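Local coordinates for copper-containing nitrite reductase (Thermus scotoductus, PDB 6HBE), which probably reduces nitrite to nitric oxide with electrons from a cytochrome c, working as a copper-containing homotrimer in denitrification, at residues Q37-R42 with R309-Y314. Residues are numbered along the deposited sequence; the frame is centred on the assembly and turned at random.
Sequences QGVYLR and RVVDPY. With CA (calcium ion), chain O.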
ATOM      1  N   GLN C  37     -24.955  -3.570   7.750  1.00 24.64           N
ATOM      2  CA  GLN C  37     -26.386  -3.279   7.791  1.00 25.43           C
ATOM      3  C   GLN C  37     -26.718  -2.306   6.676  1.00 24.56           C
ATOM      4  O   GLN C  37     -26.123  -1.244   6.612  1.00 26.21           O
ATOM      5  CB  GLN C  37     -26.846  -2.676   9.141  1.00 25.99           C
ATOM      6  CG  GLN C  37     -26.832  -3.627  10.336  1.00 24.68           C
ATOM      7  CD  GLN C  37     -25.451  -3.849  10.920  1.00 24.85           C
ATOM      8  OE1 GLN C  37     -24.544  -3.052  10.696  1.00 24.39           O
ATOM      9  NE2 GLN C  37     -25.274  -4.936  11.668  1.00 26.05           N
ATOM     10  N   GLY C  38     -27.656  -2.672   5.791  1.00 25.94           N
ATOM     11  CA  GLY C  38     -28.103  -1.791   4.674  1.00 24.92           C
ATOM     12  C   GLY C  38     -27.077  -1.589   3.530  1.00 23.61           C
ATOM     13  O   GLY C  38     -27.272  -0.716   2.686  1.00 23.31           O
ATOM     14  N   VAL C  39     -25.994  -2.366   3.512  1.00 21.77           N
ATOM     15  CA  VAL C  39     -24.900  -2.200   2.512  1.00 22.90           C
ATOM     16  C   VAL C  39     -24.681  -3.511   1.753  1.00 22.45           C
ATOM     17  O   VAL C  39     -24.296  -4.527   2.342  1.00 22.11           O
ATOM     18  CB  VAL C  39     -23.574  -1.758   3.172  1.00 24.27           C
ATOM     19  CG1 VAL C  39     -22.460  -1.606   2.119  1.00 24.16           C
ATOM     20  CG2 VAL C  39     -23.780  -0.440   3.912  1.00 24.52           C
ATOM     21  N   TYR C  40     -24.957  -3.487   0.444  1.00 22.40           N
ATOM     22  CA  TYR C  40     -24.907  -4.665  -0.406  1.00 23.13           C
ATOM     23  C   TYR C  40     -23.791  -4.587  -1.428  1.00 23.41           C
ATOM     24  O   TYR C  40     -23.560  -3.531  -1.972  1.00 26.59           O
ATOM     25  CB  TYR C  40     -26.249  -4.863  -1.129  1.00 24.37           C
ATOM     26  CG  TYR C  40     -27.356  -5.083  -0.148  1.00 25.90           C
ATOM     27  CD1 TYR C  40     -28.002  -3.994   0.435  1.00 28.08           C
ATOM     28  CD2 TYR C  40     -27.731  -6.363   0.243  1.00 29.35           C
ATOM     29  CE1 TYR C  40     -29.014  -4.172   1.364  1.00 29.59           C
ATOM     30  CE2 TYR C  40     -28.750  -6.553   1.178  1.00 30.84           C
ATOM     31  CZ  TYR C  40     -29.389  -5.437   1.719  1.00 30.68           C
ATOM     32  OH  TYR C  40     -30.396  -5.569   2.651  1.00 37.29           O
ATOM     33  N   LEU C  41     -23.125  -5.721  -1.675  1.00 22.31           N
ATOM     34  CA  LEU C  41     -22.005  -5.856  -2.600  1.00 23.54           C
ATOM     35  C   LEU C  41     -22.329  -6.873  -3.692  1.00 23.88           C
ATOM     36  O   LEU C  41     -22.602  -8.040  -3.385  1.00 25.23           O
ATOM     37  CB  LEU C  41     -20.771  -6.380  -1.815  1.00 24.03           C
ATOM     38  CG  LEU C  41     -19.498  -6.705  -2.594  1.00 24.66           C
ATOM     39  CD1 LEU C  41     -18.942  -5.468  -3.269  1.00 25.65           C
ATOM     40  CD2 LEU C  41     -18.436  -7.329  -1.691  1.00 26.44           C
ATOM     41  N   ARG C  42     -22.254  -6.458  -4.954  1.00 24.75           N
ATOM     42  CA  ARG C  42     -22.414  -7.376  -6.098  1.00 25.53           C
ATOM     43  C   ARG C  42     -21.080  -7.942  -6.493  1.00 25.93           C
ATOM     44  O   ARG C  42     -20.093  -7.210  -6.548  1.00 29.15           O
ATOM     45  CB  ARG C  42     -22.991  -6.661  -7.324  1.00 28.61           C
ATOM     46  CG  ARG C  42     -24.387  -6.083  -7.142  1.00 33.22           C
ATOM     47  CD  ARG C  42     -25.061  -5.864  -8.490  1.00 36.24           C
ATOM     48  NE  ARG C  42     -25.990  -4.754  -8.387  1.00 42.77           N
ATOM     49  CZ  ARG C  42     -27.319  -4.832  -8.300  1.00 48.71           C
ATOM     50  NH1 ARG C  42     -28.011  -3.689  -8.193  1.00 50.78           N
ATOM     51  NH2 ARG C  42     -27.979  -6.002  -8.336  1.00 49.42           N
ATOM     52  N   ARG C 309     -26.630   1.624   0.453  1.00 29.15           N
ATOM     53  CA  ARG C 309     -25.525   1.626  -0.504  1.00 27.90           C
ATOM     54  C   ARG C 309     -25.502   0.288  -1.228  1.00 26.52           C
ATOM     55  O   ARG C 309     -25.723  -0.768  -0.597  1.00 25.12           O
ATOM     56  CB  ARG C 309     -24.188   1.878   0.239  1.00 28.72           C
ATOM     57  CG  ARG C 309     -22.933   1.716  -0.604  1.00 31.74           C
ATOM     58  CD  ARG C 309     -21.667   2.181   0.114  1.00 33.25           C
ATOM     59  NE  ARG C 309     -21.360   3.596  -0.126  1.00 34.82           N
ATOM     60  CZ  ARG C 309     -20.474   4.328   0.561  1.00 36.41           C
ATOM     61  NH1 ARG C 309     -19.747   3.797   1.562  1.00 30.54           N
ATOM     62  NH2 ARG C 309     -20.309   5.616   0.233  1.00 37.01           N
ATOM     63  N   VAL C 310     -25.290   0.331  -2.548  1.00 23.50           N
ATOM     64  CA  VAL C 310     -24.956  -0.858  -3.325  1.00 23.98           C
ATOM     65  C   VAL C 310     -23.597  -0.659  -3.978  1.00 23.90           C
ATOM     66  O   VAL C 310     -23.408   0.267  -4.753  1.00 23.76           O
ATOM     67  CB  VAL C 310     -25.988  -1.159  -4.451  1.00 25.69           C
ATOM     68  CG1 VAL C 310     -25.634  -2.479  -5.153  1.00 27.55           C
ATOM     69  CG2 VAL C 310     -27.385  -1.220  -3.860  1.00 25.99           C
ATOM     70  N   VAL C 311     -22.667  -1.566  -3.674  1.00 23.69           N
ATOM     71  CA  VAL C 311     -21.288  -1.515  -4.155  1.00 24.20           C
ATOM     72  C   VAL C 311     -21.184  -2.540  -5.295  1.00 23.49           C
ATOM     73  O   VAL C 311     -21.708  -3.650  -5.164  1.00 22.40           O
ATOM     74  CB  VAL C 311     -20.302  -1.906  -3.020  1.00 24.23           C
ATOM     75  CG1 VAL C 311     -18.852  -1.820  -3.503  1.00 24.02           C
ATOM     76  CG2 VAL C 311     -20.521  -1.035  -1.774  1.00 23.38           C
ATOM     77  N   ASP C 312     -20.544  -2.154  -6.405  1.00 22.28           N
ATOM     78  CA  ASP C 312     -20.310  -3.057  -7.527  1.00 23.32           C
ATOM     79  C   ASP C 312     -19.017  -2.669  -8.244  1.00 21.62           C
ATOM     80  O   ASP C 312     -18.993  -1.674  -8.949  1.00 20.67           O
ATOM     81  CB  ASP C 312     -21.509  -3.003  -8.499  1.00 25.47           C
ATOM     82  CG  ASP C 312     -21.387  -3.988  -9.664  1.00 27.57           C
ATOM     83  OD1 ASP C 312     -20.339  -4.666  -9.879  1.00 26.77           O
ATOM     84  OD2 ASP C 312     -22.390  -4.131 -10.365  1.00 31.52           O
ATOM     85  N   PRO C 313     -17.942  -3.466  -8.089  1.00 21.37           N
ATOM     86  CA  PRO C 313     -16.704  -3.016  -8.706  1.00 22.42           C
ATOM     87  C   PRO C 313     -16.762  -2.912 -10.244  1.00 23.69           C
ATOM     88  O   PRO C 313     -16.182  -1.977 -10.808  1.00 24.19           O
ATOM     89  CB  PRO C 313     -15.689  -4.077  -8.262  1.00 22.97           C
ATOM     90  CG  PRO C 313     -16.501  -5.275  -7.923  1.00 22.26           C
ATOM     91  CD  PRO C 313     -17.776  -4.755  -7.386  1.00 22.30           C
ATOM     92  N   TYR C 314     -17.488  -3.831 -10.876  1.00 23.43           N
ATOM     93  CA  TYR C 314     -17.557  -3.952 -12.338  1.00 23.19           C
ATOM     94  C   TYR C 314     -18.618  -3.060 -13.034  1.00 23.91           C
ATOM     95  O   TYR C 314     -18.454  -2.701 -14.197  1.00 23.38           O
ATOM     96  CB  TYR C 314     -17.877  -5.369 -12.701  1.00 23.97           C
ATOM     97  CG  TYR C 314     -17.060  -6.455 -11.994  1.00 23.97           C
ATOM     98  CD1 TYR C 314     -15.690  -6.546 -12.150  1.00 22.95           C
ATOM     99  CD2 TYR C 314     -17.685  -7.383 -11.168  1.00 23.28           C
ATOM    100  CE1 TYR C 314     -14.973  -7.558 -11.532  1.00 22.01           C
ATOM    101  CE2 TYR C 314     -16.975  -8.398 -10.561  1.00 22.50           C
ATOM    102  CZ  TYR C 314     -15.637  -8.481 -10.737  1.00 22.11           C
ATOM    103  OH  TYR C 314     -14.949  -9.510 -10.122  1.00 22.10           O
TER
HETATM  104 CA    CA O 503     -22.422  -2.117  11.300  1.00 22.37          CA
HETATM  105  O   HOH W   1     -23.333  -2.858  13.593  1.00 24.99           O
HETATM  106  O   HOH W   2     -21.388  -0.763  13.154  1.00 29.08           O
HETATM  107  O   HOH W   3     -20.261  -1.348  10.613  1.00 27.79           O
HETATM  108  O   HOH W   4     -23.590  -0.346  11.103  1.00 31.31           O
HETATM  109  O   HOH W   5     -21.422  -4.069  11.748  1.00 21.74           O
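Arg42 of strand 39-46 slants across Val310 of parallel strand 309-311 and Asp312 just beyond its end. Its CB lies 3.9 Å from Asp312 CG, and CG passes the carbonyl O of Val311. CD then comes 3.7 Å from Asp312 OD2, while NE and NH1 lie against Val310 CG1, NE at 4.0 Å. With CG anti to the carbonyl carbon (chi1 -62°) and the chain extended from CG to NE, the methylenes run alongside the carboxylate and the guanidinium reaches Val310; its charge stays near Asp312 without a salt bridge, guanidinium and carboxylate planes 52° apart. Asp312 OD1 also accepts a weak bond from Tyr314 N, so an alanine here would probably leave the arginine without its nearby countercharge and that turn without its side-chain acceptor. Branched Val311 suits the other face, where its CG1 meets Leu41 CD1 at 3.7 Å. Gly38, turning the chain with positive phi after calcium-binding Gln37, begins the parallel ladder: Arg309 N donates to Gly38 O (3.3 Å, the longest rung), Tyr40 N to Arg309 O, Val311 N to Tyr40 O (2.7 Å) and Arg42 N to Val311 O. Returning 267 residues later, 309-311 adds a parallel edge strand to the N-terminal multicopper-oxidase sheet, beside 39-46, whose other neighbour is antiparallel 21-36.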